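PDB 1XKY: dihydrodipicolinate synthase from Bacillus anthracis, which probably catalyses the condensation of pyruvate with aspartate semialdehyde, an early step of lysine biosynthesis. Local coordinates for residues A[35-40]-A[270-275]; A[22-27]-A[276-281]. One frame throughout, in Å; residues are numbered along the deposited sequence.

Contacts 1 and 2 close two nested loops of the TIM-barrel chain. Along the chain the order is 22-27, 35-40, 270-275 and 276-281, so contact 1 lies inside the loop closed by contact 2, and the second segments of the two follow one another directly. Their centres are about 14 Å apart. The early segments belong to the loop after strand 16-19 and to helix 32-44, the first strand and first long helix of the barrel; the late ones lie in the connection between helices 261-269 and 286-297. A probable hydrogen bond from F24 N to V274 O, 3.0 Å, joins the contacts. Together they fasten the post-barrel C-terminal region to the first β/α unit.

Contact 1: A[35-40]-A[270-275]; sequences TTKLVN and VGLDVG
L272 puts its two methyls against different residues of helix 32-44, CD2 against K37 and CD1 against L38, so the touching groups are aliphatic branches and not flat ones. In this TIM barrel the contact lays the connection after helix 261-269 against helix 32-44. L272 CD2 lies 3.6 Å from K37 CD, and the two side chains run past each other in opposite directions. The L38 side chain crosses L272 at about a right angle, CD1 to CD1 at 4.1 Å. With its CG anti to the backbone N and beside the carbonyl carbon (chi1 175°), L38 turns CD1 to L272 while CD2 reaches V274 CG1 and P23. Lysine suits its edge position: its methylenes cover L272 and its chain bends at chi3 and chi4, and a water accepts from NZ and donates to D273 O. G271 is the C-prime residue of a Schellman motif; its positive phi (85°), which glycine adopts easily, ends helix 261-269, and L272 follows with its side chain pointing to helix 32-44. D273 then forms an Asx turn and also a salt bridge with K34; G275 N meets D273 OD1 nearly along its C-O axis, at 2.7 Å.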
# COMPACT_ATOMS: atom_id res chain seq x y z
N THR A 35 -9.92 -33.43 18.47
CA THR A 35 -8.55 -33.29 18.00
C THR A 35 -8.02 -34.63 17.47
O THR A 35 -7.43 -34.68 16.39
CB THR A 35 -7.61 -32.74 19.10
OG1 THR A 35 -8.12 -31.48 19.57
CG2 THR A 35 -6.20 -32.54 18.57
N THR A 36 -8.27 -35.71 18.20
CA THR A 36 -7.87 -37.05 17.75
C THR A 36 -8.50 -37.36 16.39
O THR A 36 -7.81 -37.76 15.46
CB THR A 36 -8.25 -38.13 18.79
OG1 THR A 36 -7.63 -37.81 20.04
CG2 THR A 36 -7.81 -39.52 18.34
N LYS A 37 -9.80 -37.12 16.27
CA LYS A 37 -10.49 -37.35 15.00
C LYS A 37 -9.87 -36.52 13.87
O LYS A 37 -9.63 -37.04 12.78
CB LYS A 37 -11.98 -37.02 15.13
CG LYS A 37 -12.81 -37.51 13.95
CD LYS A 37 -14.23 -36.92 13.95
CE LYS A 37 -15.17 -37.61 14.93
NZ LYS A 37 -15.16 -36.98 16.29
N LEU A 38 -9.59 -35.25 14.16
CA LEU A 38 -9.05 -34.34 13.15
C LEU A 38 -7.66 -34.74 12.69
O LEU A 38 -7.37 -34.72 11.50
CB LEU A 38 -9.02 -32.89 13.68
CG LEU A 38 -8.37 -31.86 12.74
CD1 LEU A 38 -9.13 -31.77 11.44
CD2 LEU A 38 -8.30 -30.49 13.42
N VAL A 39 -6.79 -35.08 13.64
CA VAL A 39 -5.42 -35.51 13.32
C VAL A 39 -5.42 -36.73 12.41
O VAL A 39 -4.71 -36.77 11.40
CB VAL A 39 -4.60 -35.79 14.60
CG1 VAL A 39 -3.29 -36.50 14.26
CG2 VAL A 39 -4.30 -34.49 15.35
N ASN A 40 -6.24 -37.72 12.75
CA ASN A 40 -6.32 -38.94 11.93
C ASN A 40 -6.88 -38.67 10.53
O ASN A 40 -6.37 -39.21 9.53
CB ASN A 40 -7.14 -40.01 12.64
CG ASN A 40 -6.37 -40.66 13.77
OD1 ASN A 40 -5.23 -41.08 13.58
ND2 ASN A 40 -6.97 -40.74 14.95
N VAL A 270 -18.76 -30.69 6.44
CA VAL A 270 -18.46 -32.04 5.93
C VAL A 270 -18.36 -33.09 7.04
O VAL A 270 -17.68 -34.11 6.88
CB VAL A 270 -17.16 -32.08 5.06
CG1 VAL A 270 -17.28 -31.13 3.88
CG2 VAL A 270 -15.91 -31.76 5.88
N GLY A 271 -19.04 -32.85 8.16
CA GLY A 271 -19.19 -33.86 9.20
C GLY A 271 -18.08 -33.99 10.23
O GLY A 271 -18.08 -34.93 11.03
N LEU A 272 -17.12 -33.06 10.21
CA LEU A 272 -16.05 -33.05 11.21
C LEU A 272 -16.18 -31.77 12.04
O LEU A 272 -15.51 -30.78 11.78
CB LEU A 272 -14.68 -33.16 10.54
CG LEU A 272 -13.67 -34.07 11.25
CD1 LEU A 272 -12.33 -34.12 10.52
CD2 LEU A 272 -13.46 -33.64 12.67
N ASP A 273 -17.07 -31.80 13.02
CA ASP A 273 -17.31 -30.62 13.86
C ASP A 273 -16.12 -30.41 14.79
O ASP A 273 -15.76 -31.30 15.57
CB ASP A 273 -18.62 -30.74 14.64
CG ASP A 273 -19.09 -29.40 15.22
OD1 ASP A 273 -18.31 -28.75 15.95
OD2 ASP A 273 -20.24 -28.99 14.94
N VAL A 274 -15.50 -29.24 14.68
CA VAL A 274 -14.36 -28.85 15.51
C VAL A 274 -14.72 -27.61 16.35
O VAL A 274 -13.83 -26.91 16.84
CB VAL A 274 -13.09 -28.59 14.65
CG1 VAL A 274 -12.62 -29.88 14.01
CG2 VAL A 274 -13.34 -27.55 13.58
N GLY A 275 -16.02 -27.35 16.50
CA GLY A 275 -16.51 -26.27 17.35
C GLY A 275 -16.33 -24.88 16.77
O GLY A 275 -16.09 -24.72 15.56
O HOH W 1 -16.22 -34.18 15.54

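Contact 2: A[22-27]-A[276-281]; sequences TPFDIN and SVRLPL
F24 lies under the guanidinium of R278, the two planes only 18° apart and their centres 4.3 Å from each other. This is an offset cation-pi stack: R278 NE sits above the rim of the ring, 3.5 Å from F24 CZ, and CZ of the arginine is 35° off the ring normal. An R278 chain extended from CG to NE carries the group across the ring, and its CG also touches CE1 of F24. The opposite ring face is covered by T22 O, 3.6 Å above the centre, while S276 O approaches the edge near the ring plane, 3.3 Å from F24 CD1. Phenylalanine suits both: its electron-rich pi face meets the cation and its slightly positive C-H edge meets S276 O. Arginine is a flat cation whose nitrogens can still bond around its rim, NH1 to T61 O and NH2 to G28 O. A water joins D25 O to S276 N. Beyond R278 a cis peptide before P280 turns the chain, and L279, P280 and L281 pack on T93, N91 and N119 of the second subunit. K264 of helix 261-269 lies beside the ring, its NZ bonded to T22 O and S276 O, and E66 of helix 64-78 holds R278 NH2 in a salt bridge.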
# COMPACT_ATOMS: atom_id res chain seq x y z
N THR A 22 -7.57 -25.75 16.12
CA THR A 22 -7.71 -26.32 17.46
C THR A 22 -9.20 -26.52 17.77
O THR A 22 -9.92 -25.54 18.00
CB THR A 22 -7.05 -25.43 18.53
OG1 THR A 22 -5.68 -25.21 18.20
CG2 THR A 22 -7.14 -26.09 19.90
N PRO A 23 -9.67 -27.78 17.73
CA PRO A 23 -11.08 -28.03 18.07
C PRO A 23 -11.45 -27.59 19.50
O PRO A 23 -10.71 -27.88 20.44
CB PRO A 23 -11.22 -29.55 17.92
CG PRO A 23 -10.13 -29.94 17.00
CD PRO A 23 -8.99 -29.02 17.31
N PHE A 24 -12.59 -26.91 19.62
CA PHE A 24 -13.14 -26.53 20.92
C PHE A 24 -14.49 -27.19 21.15
O PHE A 24 -15.27 -27.43 20.21
CB PHE A 24 -13.31 -25.01 21.05
CG PHE A 24 -12.02 -24.22 20.95
CD1 PHE A 24 -11.95 -23.09 20.14
CD2 PHE A 24 -10.88 -24.60 21.65
CE1 PHE A 24 -10.76 -22.35 20.04
CE2 PHE A 24 -9.69 -23.86 21.55
CZ PHE A 24 -9.64 -22.74 20.75
N ASP A 25 -14.77 -27.48 22.42
CA ASP A 25 -16.06 -28.00 22.81
C ASP A 25 -17.06 -26.85 22.95
O ASP A 25 -16.74 -25.68 22.65
CB ASP A 25 -15.94 -28.85 24.09
CG ASP A 25 -15.58 -28.05 25.33
OD1 ASP A 25 -15.75 -26.81 25.35
OD2 ASP A 25 -15.14 -28.69 26.30
N ILE A 26 -18.27 -27.17 23.41
CA ILE A 26 -19.34 -26.20 23.48
C ILE A 26 -19.04 -25.08 24.48
O ILE A 26 -19.54 -23.98 24.35
CB ILE A 26 -20.71 -26.88 23.78
CG1 ILE A 26 -21.89 -25.95 23.47
CG2 ILE A 26 -20.77 -27.36 25.24
CD1 ILE A 26 -21.91 -25.40 22.05
N ASN A 27 -18.18 -25.36 25.46
CA ASN A 27 -17.74 -24.34 26.41
C ASN A 27 -16.49 -23.59 25.97
O ASN A 27 -15.94 -22.80 26.74
CB ASN A 27 -17.49 -25.00 27.77
CG ASN A 27 -18.73 -25.66 28.32
OD1 ASN A 27 -18.67 -26.78 28.84
ND2 ASN A 27 -19.87 -24.99 28.21
N SER A 276 -16.41 -23.89 17.65
CA SER A 276 -16.36 -22.50 17.26
C SER A 276 -14.99 -21.88 17.56
O SER A 276 -13.99 -22.59 17.62
CB SER A 276 -17.47 -21.74 17.98
OG SER A 276 -17.73 -20.53 17.31
N VAL A 277 -14.97 -20.56 17.74
CA VAL A 277 -13.74 -19.78 17.93
C VAL A 277 -13.83 -18.93 19.18
O VAL A 277 -14.92 -18.72 19.72
CB VAL A 277 -13.44 -18.85 16.72
CG1 VAL A 277 -12.97 -19.67 15.51
CG2 VAL A 277 -14.67 -17.97 16.37
N ARG A 278 -12.68 -18.46 19.64
CA ARG A 278 -12.63 -17.62 20.84
C ARG A 278 -12.49 -16.16 20.46
O ARG A 278 -11.78 -15.82 19.53
CB ARG A 278 -11.46 -18.02 21.72
CG ARG A 278 -11.58 -19.41 22.28
CD ARG A 278 -10.46 -19.71 23.23
NE ARG A 278 -10.51 -21.07 23.75
CZ ARG A 278 -9.58 -21.60 24.54
NH1 ARG A 278 -8.52 -20.88 24.89
NH2 ARG A 278 -9.70 -22.85 24.98
N LEU A 279 -13.19 -15.30 21.21
CA LEU A 279 -13.08 -13.85 21.06
C LEU A 279 -11.62 -13.39 21.11
O LEU A 279 -10.84 -13.90 21.93
CB LEU A 279 -13.92 -13.15 22.14
CG LEU A 279 -15.44 -13.08 21.93
CD1 LEU A 279 -16.15 -12.71 23.23
CD2 LEU A 279 -15.79 -12.09 20.83
N PRO A 280 -11.24 -12.42 20.26
CA PRO A 280 -12.07 -11.53 19.43
C PRO A 280 -12.63 -12.09 18.10
O PRO A 280 -13.25 -11.33 17.34
CB PRO A 280 -11.14 -10.35 19.14
CG PRO A 280 -9.78 -10.93 19.13
CD PRO A 280 -9.80 -12.14 20.08
N LEU A 281 -12.42 -13.38 17.83
CA LEU A 281 -13.02 -14.01 16.65
C LEU A 281 -14.45 -14.41 16.98
O LEU A 281 -14.78 -14.68 18.13
CB LEU A 281 -12.20 -15.23 16.20
CG LEU A 281 -10.71 -15.00 15.93
CD1 LEU A 281 -10.03 -16.27 15.50
CD2 LEU A 281 -10.49 -13.91 14.90
O HOH W 2 -16.64 -24.04 20.55